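Polyketide biosynthesis 3-hydroxy-3-methylglutaryl-ACP synthase PksG (Bacillus subtilis, PDB 4YXT) catalyses the aldol condensation of an acetyl group on an acyl carrier protein with a beta-ketothioester polyketide intermediate during bacillaene biosynthesis. Local coordinates at residues L18-L23 / A32-L37; D242-L247 / S332-G337; G287-Q292 / I310-F315; C291-N296 / D357-L362. The protein carries 1 engineered substitution. All coordinates share one frame; numbering follows the deposited sequence.

Interaction 1: residues L18-L23 / A32-L37; sequences LDVMEL and ARFENL
Phe34 drives the far end of its ring against the first turn of the helix that holds Val20 and Met21. CG lies anti to the backbone N (chi1 169°), which carries the phenyl group straight out from helix 31-37, and across this contact the ring touches with CE1, CZ and CE2. Val20 sits on one side of this leading end: its CG1 lies in the plane of the ring, 3.2 Å from Phe34 CE1, a tight approach for two carbons. Met21 takes the other side, where its CG, likewise at the ring edge, comes to 3.7 Å from Phe34 CE2. The two aliphatic side chains thus flank the rim of the ring and lie over neither of its faces, and Met21 runs at roughly a right angle to the Phe34 side chain. Between them the backbone comes just as near. Val20 O is 3.1 Å from Phe34 CZ, and Met21 CA is 3.6 Å from the same carbon, both approaching the ring obliquely. No hydrogen bond crosses the contact, which rests on van der Waals packing, part of it against a backbone carbonyl.

Leu29 also touches Phe34, while Pro166 packs on Val20 and Lys40 on Met21. Asp19 is the N-cap of helix 20-27, so the ring is received where strand 16-19 gives way to that helix. This is an aromatic side chain of one short helix packed on the opening turn of another, and it closes a helix-loop-helix excursion between strands 16-19 and 41-43, neighbours in a small three-stranded sheet.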
# COMPACT_ATOMS: atom_id res chain seq x y z
N LEU A 18 -13.84 -23.27 13.18
CA LEU A 18 -14.35 -23.55 14.52
C LEU A 18 -15.83 -23.26 14.58
O LEU A 18 -16.32 -22.29 13.99
CB LEU A 18 -13.63 -22.73 15.58
CG LEU A 18 -13.93 -23.16 17.02
CD1 LEU A 18 -13.11 -24.40 17.39
CD2 LEU A 18 -13.68 -22.01 17.98
N ASP A 19 -16.58 -24.11 15.25
CA ASP A 19 -17.97 -23.78 15.50
C ASP A 19 -18.02 -22.80 16.66
O ASP A 19 -17.61 -23.08 17.77
CB ASP A 19 -18.82 -25.01 15.78
CG ASP A 19 -20.29 -24.67 15.92
OD1 ASP A 19 -20.83 -23.82 15.17
OD2 ASP A 19 -20.93 -25.28 16.78
N VAL A 20 -18.52 -21.62 16.38
CA VAL A 20 -18.43 -20.51 17.30
C VAL A 20 -19.57 -20.51 18.34
O VAL A 20 -19.46 -19.85 19.37
CB VAL A 20 -18.29 -19.20 16.47
CG1 VAL A 20 -18.98 -18.02 17.07
CG2 VAL A 20 -16.81 -18.92 16.28
N MET A 21 -20.63 -21.29 18.10
CA MET A 21 -21.64 -21.54 19.14
C MET A 21 -21.09 -22.47 20.21
O MET A 21 -21.21 -22.18 21.40
CB MET A 21 -22.94 -22.09 18.54
CG MET A 21 -23.64 -21.13 17.58
SD MET A 21 -23.49 -21.53 15.81
CE MET A 21 -24.70 -20.40 15.13
N GLU A 22 -20.42 -23.56 19.82
CA GLU A 22 -19.67 -24.38 20.78
C GLU A 22 -18.69 -23.52 21.56
O GLU A 22 -18.50 -23.72 22.78
CB GLU A 22 -18.90 -25.51 20.10
CG GLU A 22 -19.75 -26.61 19.46
CD GLU A 22 -18.95 -27.63 18.61
OE1 GLU A 22 -17.76 -27.38 18.25
OE2 GLU A 22 -19.51 -28.70 18.27
N LEU A 23 -18.02 -22.60 20.88
CA LEU A 23 -17.02 -21.78 21.56
C LEU A 23 -17.69 -20.93 22.63
O LEU A 23 -17.17 -20.76 23.71
CB LEU A 23 -16.25 -20.90 20.58
CG LEU A 23 -15.21 -19.98 21.20
CD1 LEU A 23 -14.02 -20.80 21.73
CD2 LEU A 23 -14.75 -18.93 20.20
N ALA A 32 -27.53 -13.79 25.07
CA ALA A 32 -28.08 -12.74 24.24
C ALA A 32 -26.97 -11.95 23.51
O ALA A 32 -27.15 -11.55 22.37
CB ALA A 32 -28.94 -11.79 25.07
N ARG A 33 -25.84 -11.72 24.17
CA ARG A 33 -24.78 -10.97 23.54
C ARG A 33 -24.20 -11.75 22.40
O ARG A 33 -24.06 -11.22 21.31
CB ARG A 33 -23.65 -10.66 24.50
CG ARG A 33 -22.60 -9.80 23.84
CD ARG A 33 -22.59 -8.39 24.37
NE ARG A 33 -21.80 -8.36 25.60
CZ ARG A 33 -20.57 -7.88 25.74
NH1 ARG A 33 -19.92 -7.35 24.72
NH2 ARG A 33 -19.99 -7.92 26.93
N PHE A 34 -23.86 -13.01 22.65
CA PHE A 34 -23.27 -13.83 21.62
C PHE A 34 -24.21 -13.97 20.42
O PHE A 34 -23.76 -13.91 19.30
CB PHE A 34 -22.92 -15.22 22.14
CG PHE A 34 -22.55 -16.18 21.04
CD1 PHE A 34 -21.27 -16.15 20.47
CD2 PHE A 34 -23.49 -17.08 20.54
CE1 PHE A 34 -20.93 -17.03 19.46
CE2 PHE A 34 -23.16 -17.96 19.52
CZ PHE A 34 -21.87 -17.93 18.98
N GLU A 35 -25.51 -14.16 20.68
CA GLU A 35 -26.49 -14.43 19.62
C GLU A 35 -26.72 -13.18 18.80
O GLU A 35 -27.08 -13.24 17.62
CB GLU A 35 -27.83 -14.94 20.21
CG GLU A 35 -27.75 -16.33 20.83
CD GLU A 35 -29.11 -16.92 21.24
OE1 GLU A 35 -29.11 -17.99 21.89
OE2 GLU A 35 -30.18 -16.37 20.92
N ASN A 36 -26.53 -12.03 19.43
CA ASN A 36 -26.67 -10.77 18.73
C ASN A 36 -25.55 -10.47 17.74
O ASN A 36 -25.77 -9.76 16.81
CB ASN A 36 -26.83 -9.64 19.74
CG ASN A 36 -28.26 -9.57 20.27
OD1 ASN A 36 -29.21 -9.39 19.50
ND2 ASN A 36 -28.41 -9.71 21.60
N LEU A 37 -24.37 -11.02 17.94
CA LEU A 37 -23.29 -11.01 16.90
C LEU A 37 -23.75 -11.54 15.52
O LEU A 37 -23.43 -10.95 14.46
CB LEU A 37 -22.15 -11.88 17.36
CG LEU A 37 -21.61 -11.58 18.75
CD1 LEU A 37 -20.49 -12.55 19.05
CD2 LEU A 37 -21.16 -10.12 18.85

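Interaction 2: residues D242-L247 / S332-G337; sequences DTFQYL and SEFYSG
Phe244 and Phe334 reach toward each other from opposite directions and meet as an offset edge-to-face (T-shaped) pair. Their ring centroids are 5.4 Å apart and their planes stand at 83°. The edge belongs to Phe334, whose CE1 and CZ point at Phe244: Phe334 CE1 is 3.7 Å from Phe244 CZ, while Phe334 CZ rides 3.8 Å above the Phe244 ring plane, displaced toward the rim.

The two phenylalanines use different first torsions. In Phe334, CG is anti to the backbone N (chi1 -178°), which extends the ring away from strand 331-339 and presents its leading edge. Phe244 instead sets CG beside its own N and anti to the carbonyl carbon; this carries the ring toward the strand, and chi2 of -75° turns its face to the incoming edge. Its other face is covered by the preceding residue, with Thr243 CB 3.6 Å above the plane and over the ring centre, so the ring is sandwiched.

Ser336, two residues along the strand and on the same side as Phe334, lays its CB at the edge of the Phe244 ring, 3.9 Å from CE1. Its OG lies between the backbone N and the carbonyl carbon, where it is hydrogen-bonded to Asp187 and Tyr231. Leu247 adds a looser touch, its CD2 4.4 Å from Phe334 CE2.

Tyr231 gives Phe334 a second edge-to-face partner, and Phe228 packs on Phe244. The cluster is part of the buried hydrophobic core between helix 213-234 and the central sheet of the thiolase-like fold, in which strand 319-327 separates strands 331-339 and 246-249.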
# COMPACT_ATOMS: atom_id res chain seq x y z
N ASP A 242 -34.11 3.11 -3.58
CA ASP A 242 -34.50 2.82 -4.97
C ASP A 242 -33.37 2.39 -5.89
O ASP A 242 -33.55 1.48 -6.70
CB ASP A 242 -35.20 4.04 -5.62
CG ASP A 242 -36.45 4.51 -4.88
OD1 ASP A 242 -37.07 3.72 -4.11
OD2 ASP A 242 -36.81 5.70 -5.07
N THR A 243 -32.19 3.01 -5.73
CA THR A 243 -31.05 2.84 -6.66
C THR A 243 -30.37 1.48 -6.62
O THR A 243 -29.80 1.00 -7.64
CB THR A 243 -29.99 3.93 -6.36
OG1 THR A 243 -30.64 5.19 -6.27
CG2 THR A 243 -28.91 4.00 -7.42
N PHE A 244 -30.42 0.86 -5.45
CA PHE A 244 -29.64 -0.32 -5.13
C PHE A 244 -30.59 -1.47 -4.81
O PHE A 244 -31.40 -1.35 -3.90
CB PHE A 244 -28.72 -0.04 -3.92
CG PHE A 244 -28.01 1.30 -4.00
CD1 PHE A 244 -26.94 1.48 -4.88
CD2 PHE A 244 -28.46 2.37 -3.27
CE1 PHE A 244 -26.32 2.68 -5.00
CE2 PHE A 244 -27.85 3.59 -3.37
CZ PHE A 244 -26.77 3.75 -4.24
N GLN A 245 -30.45 -2.57 -5.53
CA GLN A 245 -31.24 -3.77 -5.27
C GLN A 245 -30.63 -4.59 -4.15
O GLN A 245 -31.35 -5.33 -3.52
CB GLN A 245 -31.35 -4.61 -6.51
CG GLN A 245 -32.30 -3.99 -7.55
CD GLN A 245 -31.71 -2.83 -8.32
OE1 GLN A 245 -30.57 -2.91 -8.82
NE2 GLN A 245 -32.50 -1.76 -8.48
N TYR A 246 -29.32 -4.51 -3.93
CA TYR A 246 -28.67 -5.15 -2.75
C TYR A 246 -27.67 -4.19 -2.17
O TYR A 246 -27.27 -3.21 -2.84
CB TYR A 246 -27.95 -6.41 -3.16
CG TYR A 246 -28.86 -7.49 -3.73
CD1 TYR A 246 -29.56 -8.34 -2.88
CD2 TYR A 246 -29.05 -7.62 -5.12
CE1 TYR A 246 -30.39 -9.33 -3.37
CE2 TYR A 246 -29.87 -8.62 -5.62
CZ TYR A 246 -30.55 -9.45 -4.73
OH TYR A 246 -31.35 -10.44 -5.16
N LEU A 247 -27.21 -4.49 -0.94
CA LEU A 247 -26.27 -3.65 -0.28
C LEU A 247 -25.28 -4.57 0.32
O LEU A 247 -25.64 -5.64 0.86
CB LEU A 247 -26.94 -2.77 0.81
CG LEU A 247 -27.79 -1.60 0.29
CD1 LEU A 247 -28.67 -1.05 1.42
CD2 LEU A 247 -26.90 -0.48 -0.19
N SER A 332 -12.95 5.39 4.56
CA SER A 332 -14.14 4.70 4.14
C SER A 332 -14.60 5.13 2.75
O SER A 332 -14.15 6.14 2.22
CB SER A 332 -15.27 4.89 5.17
OG SER A 332 -15.70 6.23 5.32
N GLU A 333 -15.48 4.34 2.13
CA GLU A 333 -15.95 4.62 0.80
C GLU A 333 -17.27 3.88 0.50
O GLU A 333 -17.42 2.72 0.84
CB GLU A 333 -14.93 4.24 -0.27
CG GLU A 333 -15.30 4.69 -1.72
CD GLU A 333 -14.09 4.70 -2.71
OE1 GLU A 333 -14.28 4.85 -3.94
OE2 GLU A 333 -12.91 4.58 -2.29
N PHE A 334 -18.18 4.58 -0.21
CA PHE A 334 -19.37 3.99 -0.71
C PHE A 334 -19.32 4.08 -2.20
O PHE A 334 -19.11 5.14 -2.74
CB PHE A 334 -20.61 4.72 -0.19
CG PHE A 334 -21.88 4.11 -0.64
CD1 PHE A 334 -22.50 4.55 -1.81
CD2 PHE A 334 -22.47 3.09 0.08
CE1 PHE A 334 -23.67 3.97 -2.23
CE2 PHE A 334 -23.66 2.50 -0.33
CZ PHE A 334 -24.25 2.92 -1.49
N TYR A 335 -19.58 2.97 -2.86
CA TYR A 335 -19.61 2.96 -4.29
C TYR A 335 -20.55 1.87 -4.77
O TYR A 335 -21.05 1.08 -3.99
CB TYR A 335 -18.20 2.67 -4.83
CG TYR A 335 -17.48 1.48 -4.24
CD1 TYR A 335 -17.04 1.46 -2.94
CD2 TYR A 335 -17.20 0.36 -5.03
CE1 TYR A 335 -16.34 0.38 -2.43
CE2 TYR A 335 -16.51 -0.72 -4.53
CZ TYR A 335 -16.08 -0.70 -3.24
OH TYR A 335 -15.37 -1.77 -2.78
N SER A 336 -20.78 1.83 -6.08
CA SER A 336 -21.82 1.01 -6.64
C SER A 336 -21.35 0.39 -7.92
O SER A 336 -20.36 0.84 -8.51
CB SER A 336 -23.07 1.84 -6.91
OG SER A 336 -22.80 2.79 -7.90
N GLY A 337 -22.02 -0.70 -8.28
CA GLY A 337 -21.77 -1.40 -9.51
C GLY A 337 -22.91 -2.34 -9.88
O GLY A 337 -23.78 -2.63 -9.01

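Interaction 3: residues G287-Q292 / I310-F315; sequences GLNYCQ and IDQGRF
Tyr290 reaches from the link between helices 285-288 and 291-294 to the C-terminal end of helix 301-312, a helix-to-helix tie within the C-terminal part of the HMG-CoA synthase fold. With CG beside the backbone N and anti to the carbonyl carbon (chi1 -61°), CB sets off alongside the other segment, and only the outer ring and OH reach it. On one flank CE1 comes to 3.7 Å from Gln312 OE1. On the other CE2 lies 3.8 Å from Asp311 OD2, which sits at the ring edge, in its plane. Leu304, Ile352, Glu353 and Leu356 pack around the same tyrosine, and Ser308 OG accepts a hydrogen bond from its backbone N.

CZ lies between Asp311 OD2 and Gln312 OE1, and beyond it OH donates a hydrogen bond to Asp311 OD2. The carboxylate plane stands at 84° to the ring. Asp311 CB, 3.0 Å from Tyr290 OH, is the tight neighbour. Gln312, bent at chi2, brings OE1 as a further nearby oxygen, 3.1 Å from Tyr290 OH and oblique to the ring.

Beside this bond the amides of Asn289 and Gln312 lie stacked, their planes 19° apart, with Asn289 ND2 4.1 Å from Gln312 NE2. Their aliphatic parts also touch, Asn289 CB lying 4.1 Å from Gln312 CG. Gly313 leaves helical geometry directly after these residues, which places the contact on the helix's last turn. The phenol bond itself is 2.8 Å from Tyr290 OH to Asp311 OD2, and it uses the anti lone pair of OD2, directed away from OD1.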
# COMPACT_ATOMS: atom_id res chain seq x y z
N GLY A 287 -25.90 -11.00 1.48
CA GLY A 287 -24.49 -10.68 1.64
C GLY A 287 -23.84 -11.21 2.89
O GLY A 287 -22.65 -11.40 2.89
N LEU A 288 -24.63 -11.51 3.94
CA LEU A 288 -24.07 -11.94 5.23
C LEU A 288 -23.80 -13.43 5.33
O LEU A 288 -23.12 -13.86 6.25
CB LEU A 288 -25.00 -11.55 6.40
CG LEU A 288 -25.03 -10.09 6.87
CD1 LEU A 288 -25.57 -9.21 5.75
CD2 LEU A 288 -25.94 -9.95 8.07
N ASN A 289 -24.36 -14.20 4.41
CA ASN A 289 -24.22 -15.64 4.44
C ASN A 289 -22.78 -16.15 4.62
O ASN A 289 -22.49 -16.87 5.60
CB ASN A 289 -24.84 -16.24 3.19
CG ASN A 289 -24.94 -17.76 3.24
OD1 ASN A 289 -23.96 -18.47 3.30
ND2 ASN A 289 -26.14 -18.24 3.19
N TYR A 290 -21.85 -15.76 3.74
CA TYR A 290 -20.46 -16.29 3.87
C TYR A 290 -19.71 -15.66 5.04
O TYR A 290 -18.86 -16.26 5.70
CB TYR A 290 -19.67 -16.07 2.58
CG TYR A 290 -20.21 -16.75 1.39
CD1 TYR A 290 -21.02 -17.89 1.51
CD2 TYR A 290 -19.93 -16.28 0.13
CE1 TYR A 290 -21.53 -18.52 0.40
CE2 TYR A 290 -20.44 -16.91 -1.00
CZ TYR A 290 -21.23 -18.03 -0.88
OH TYR A 290 -21.76 -18.66 -2.02
N CYS A 291 -20.01 -14.41 5.28
CA CYS A 291 -19.39 -13.71 6.38
C CYS A 291 -19.61 -14.45 7.68
O CYS A 291 -18.71 -14.56 8.48
CB CYS A 291 -19.93 -12.27 6.44
SG CYS A 291 -19.39 -11.32 4.99
N GLN A 292 -20.81 -14.97 7.87
CA GLN A 292 -21.12 -15.75 9.05
C GLN A 292 -20.36 -17.05 9.18
O GLN A 292 -20.41 -17.65 10.24
CB GLN A 292 -22.58 -16.18 9.02
CG GLN A 292 -23.57 -15.05 9.13
CD GLN A 292 -24.95 -15.62 9.34
OE1 GLN A 292 -25.28 -16.02 10.46
NE2 GLN A 292 -25.73 -15.72 8.27
N ILE A 310 -23.66 -11.89 -4.52
CA ILE A 310 -23.70 -12.39 -5.87
C ILE A 310 -24.04 -13.87 -5.92
O ILE A 310 -24.82 -14.24 -6.73
CB ILE A 310 -22.41 -12.09 -6.67
CG1 ILE A 310 -22.27 -10.57 -6.85
CG2 ILE A 310 -22.48 -12.76 -8.04
CD1 ILE A 310 -20.89 -10.10 -7.15
N ASP A 311 -23.48 -14.72 -5.05
CA ASP A 311 -23.86 -16.13 -5.05
C ASP A 311 -25.29 -16.36 -4.52
O ASP A 311 -26.02 -17.17 -5.08
CB ASP A 311 -22.86 -17.00 -4.26
CG ASP A 311 -21.58 -17.33 -5.07
OD1 ASP A 311 -21.43 -16.81 -6.21
OD2 ASP A 311 -20.72 -18.09 -4.57
N GLN A 312 -25.71 -15.64 -3.49
CA GLN A 312 -26.96 -15.96 -2.80
C GLN A 312 -28.14 -15.15 -3.26
O GLN A 312 -29.27 -15.53 -3.00
CB GLN A 312 -26.78 -15.87 -1.30
CG GLN A 312 -25.59 -16.66 -0.79
CD GLN A 312 -25.73 -18.16 -0.98
OE1 GLN A 312 -24.77 -18.87 -1.33
NE2 GLN A 312 -26.95 -18.65 -0.76
N GLY A 313 -27.92 -14.08 -4.01
CA GLY A 313 -29.00 -13.17 -4.35
C GLY A 313 -29.65 -13.54 -5.65
O GLY A 313 -29.29 -14.50 -6.25
N ARG A 314 -30.63 -12.76 -6.08
CA ARG A 314 -31.41 -13.04 -7.29
C ARG A 314 -30.98 -12.13 -8.44
O ARG A 314 -31.12 -10.91 -8.34
CB ARG A 314 -32.92 -12.83 -7.01
CG ARG A 314 -33.81 -13.17 -8.22
CD ARG A 314 -35.29 -12.98 -7.96
NE ARG A 314 -35.75 -13.64 -6.73
CZ ARG A 314 -37.00 -13.56 -6.27
NH1 ARG A 314 -37.93 -12.87 -6.94
NH2 ARG A 314 -37.34 -14.19 -5.15
N PHE A 315 -30.46 -12.71 -9.51
CA PHE A 315 -29.97 -11.94 -10.67
C PHE A 315 -30.56 -12.39 -11.98
O PHE A 315 -29.83 -12.76 -12.90
CB PHE A 315 -28.45 -11.94 -10.70
CG PHE A 315 -27.84 -11.15 -9.57
CD1 PHE A 315 -27.59 -9.79 -9.71
CD2 PHE A 315 -27.62 -11.74 -8.36
CE1 PHE A 315 -27.09 -9.04 -8.64
CE2 PHE A 315 -27.10 -11.01 -7.30
CZ PHE A 315 -26.82 -9.68 -7.44

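Interaction 4: residues C291-N296 / D357-L362; sequences CQRVGN and DRRYQL
Arg293 turns the NH1/NH2 edge of its guanidinium to one oxygen of Asp357: NH1 and NH2 each lie 3.0 Å from Asp357 OD1 in a salt bridge. The guanidinium and carboxylate planes are 23° apart. NH2 takes the anti lone pair of OD1, whereas NH1 arrives on the syn side, 30° out of the carboxylate plane. A bend at chi3 (62°) swings the arginine tip toward the aspartate.

The backbone of Arg293 is gripped in turn. Arg359 directs NH1 and NH2 at Arg293 O, at 3.1 and 3.2 Å, both from the same face of the carbonyl and above its plane, while the oxygen lies in the guanidinium plane of Arg359. The two guanidiniums are steeply inclined. One water lies between their NH2 groups, soundly bonded to Arg359 but doubtfully close to Arg293. Glu41 forms salt bridges with both arginines, which would offset their like charges. Arg359 NE is hydrogen-bonded to Leu356 O, and its NH1 also to Gly13 O.

Arg359 thus binds a carbonyl in the last turn of helix 291-294, just before Gly295 leaves helical geometry with positive phi, and ties that end to the loop leading into strand 360-361.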
# COMPACT_ATOMS: atom_id res chain seq x y z
N CYS A 291 -20.01 -14.41 5.28
CA CYS A 291 -19.39 -13.71 6.38
C CYS A 291 -19.61 -14.45 7.68
O CYS A 291 -18.71 -14.56 8.48
CB CYS A 291 -19.93 -12.27 6.44
SG CYS A 291 -19.39 -11.32 4.99
N GLN A 292 -20.81 -14.97 7.87
CA GLN A 292 -21.12 -15.75 9.05
C GLN A 292 -20.36 -17.05 9.18
O GLN A 292 -20.41 -17.65 10.24
CB GLN A 292 -22.58 -16.18 9.02
CG GLN A 292 -23.57 -15.05 9.13
CD GLN A 292 -24.95 -15.62 9.34
OE1 GLN A 292 -25.28 -16.02 10.46
NE2 GLN A 292 -25.73 -15.72 8.27
N ARG A 293 -19.71 -17.51 8.12
CA ARG A 293 -19.03 -18.79 8.16
C ARG A 293 -17.52 -18.66 8.19
O ARG A 293 -16.81 -19.61 8.56
CB ARG A 293 -19.50 -19.64 6.99
CG ARG A 293 -21.00 -19.89 6.95
CD ARG A 293 -21.42 -20.78 5.76
NE ARG A 293 -20.77 -22.07 5.91
CZ ARG A 293 -20.76 -23.04 5.03
NH1 ARG A 293 -21.33 -22.90 3.84
NH2 ARG A 293 -20.10 -24.13 5.34
N VAL A 294 -17.04 -17.46 7.89
CA VAL A 294 -15.59 -17.18 7.94
C VAL A 294 -15.11 -16.28 9.10
O VAL A 294 -14.00 -16.44 9.65
CB VAL A 294 -15.18 -16.59 6.57
CG1 VAL A 294 -13.67 -16.62 6.42
CG2 VAL A 294 -15.77 -17.45 5.47
N GLY A 295 -15.94 -15.34 9.49
CA GLY A 295 -15.53 -14.37 10.49
C GLY A 295 -15.20 -13.03 9.87
O GLY A 295 -15.46 -12.82 8.71
N ASN A 296 -14.71 -12.12 10.68
CA ASN A 296 -14.19 -10.86 10.24
C ASN A 296 -12.84 -11.11 9.58
O ASN A 296 -11.85 -11.51 10.23
CB ASN A 296 -13.99 -9.88 11.42
CG ASN A 296 -13.30 -8.59 11.00
OD1 ASN A 296 -13.36 -8.15 9.83
ND2 ASN A 296 -12.62 -7.98 11.95
N ASP A 357 -18.10 -25.59 2.78
CA ASP A 357 -18.55 -26.88 3.33
C ASP A 357 -17.41 -27.92 3.57
O ASP A 357 -17.61 -28.81 4.38
CB ASP A 357 -19.61 -27.55 2.45
CG ASP A 357 -20.82 -26.69 2.21
OD1 ASP A 357 -21.16 -25.82 3.06
OD2 ASP A 357 -21.43 -26.87 1.14
N ARG A 358 -16.26 -27.83 2.88
CA ARG A 358 -15.23 -28.90 3.00
C ARG A 358 -14.13 -28.62 3.96
O ARG A 358 -13.15 -29.36 3.99
CB ARG A 358 -14.59 -29.28 1.66
CG ARG A 358 -15.47 -28.98 0.46
CD ARG A 358 -15.56 -30.13 -0.54
NE ARG A 358 -16.90 -30.22 -1.12
CZ ARG A 358 -17.24 -30.98 -2.16
NH1 ARG A 358 -16.34 -31.73 -2.79
NH2 ARG A 358 -18.50 -31.00 -2.58
N ARG A 359 -14.24 -27.58 4.78
CA ARG A 359 -13.16 -27.29 5.71
C ARG A 359 -13.24 -28.23 6.89
O ARG A 359 -14.32 -28.74 7.22
CB ARG A 359 -13.22 -25.84 6.22
CG ARG A 359 -13.14 -24.79 5.13
CD ARG A 359 -13.48 -23.41 5.66
NE ARG A 359 -14.90 -23.33 6.05
CZ ARG A 359 -15.46 -22.31 6.70
NH1 ARG A 359 -14.73 -21.22 7.01
NH2 ARG A 359 -16.78 -22.37 7.03
N TYR A 360 -12.09 -28.42 7.53
CA TYR A 360 -11.97 -29.30 8.68
C TYR A 360 -12.37 -28.61 9.95
O TYR A 360 -11.85 -27.53 10.28
CB TYR A 360 -10.52 -29.71 8.81
CG TYR A 360 -10.21 -30.71 9.90
CD1 TYR A 360 -10.22 -32.07 9.64
CD2 TYR A 360 -9.84 -30.29 11.16
CE1 TYR A 360 -9.90 -32.99 10.62
CE2 TYR A 360 -9.51 -31.19 12.14
CZ TYR A 360 -9.55 -32.54 11.87
OH TYR A 360 -9.22 -33.45 12.87
N GLN A 361 -13.25 -29.25 10.70
CA GLN A 361 -13.72 -28.71 11.97
C GLN A 361 -12.78 -28.99 13.16
O GLN A 361 -12.50 -30.13 13.47
CB GLN A 361 -15.08 -29.29 12.31
CG GLN A 361 -15.55 -28.84 13.69
CD GLN A 361 -17.04 -28.86 13.85
OE1 GLN A 361 -17.77 -29.29 12.96
NE2 GLN A 361 -17.51 -28.40 14.99
N LEU A 362 -12.33 -27.94 13.83
CA LEU A 362 -11.49 -28.09 14.99
C LEU A 362 -12.29 -28.44 16.25
O LEU A 362 -13.40 -27.97 16.44
CB LEU A 362 -10.70 -26.80 15.25
CG LEU A 362 -9.73 -26.32 14.19
CD1 LEU A 362 -9.22 -24.96 14.62
CD2 LEU A 362 -8.56 -27.27 13.96
O HOH W 1 -18.35 -24.65 7.06

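Interactions 1 and 2 are buried and built from aromatic and aliphatic packing, the first on a helical excursion, its centre about 21 Å from that of the chain, the second on the central sheet. Interactions 3 and 4 are partly buried and rely on polar groups, a phenol-carboxylate bond in one and a pair of arginines gripping a carboxylate and a backbone carbonyl in the other. Their segments 287-292 and 291-296 overlap, sharing Cys291 and Gln292. Interactions 1 and 4 touch through strands 16-19 and 360-361 of the small sheet, where Leu18 packs on Leu362. Both segments of interaction 3 fall between those of interaction 2 in the sequence, and the two touch where Tyr246 meets Arg314 and Phe315.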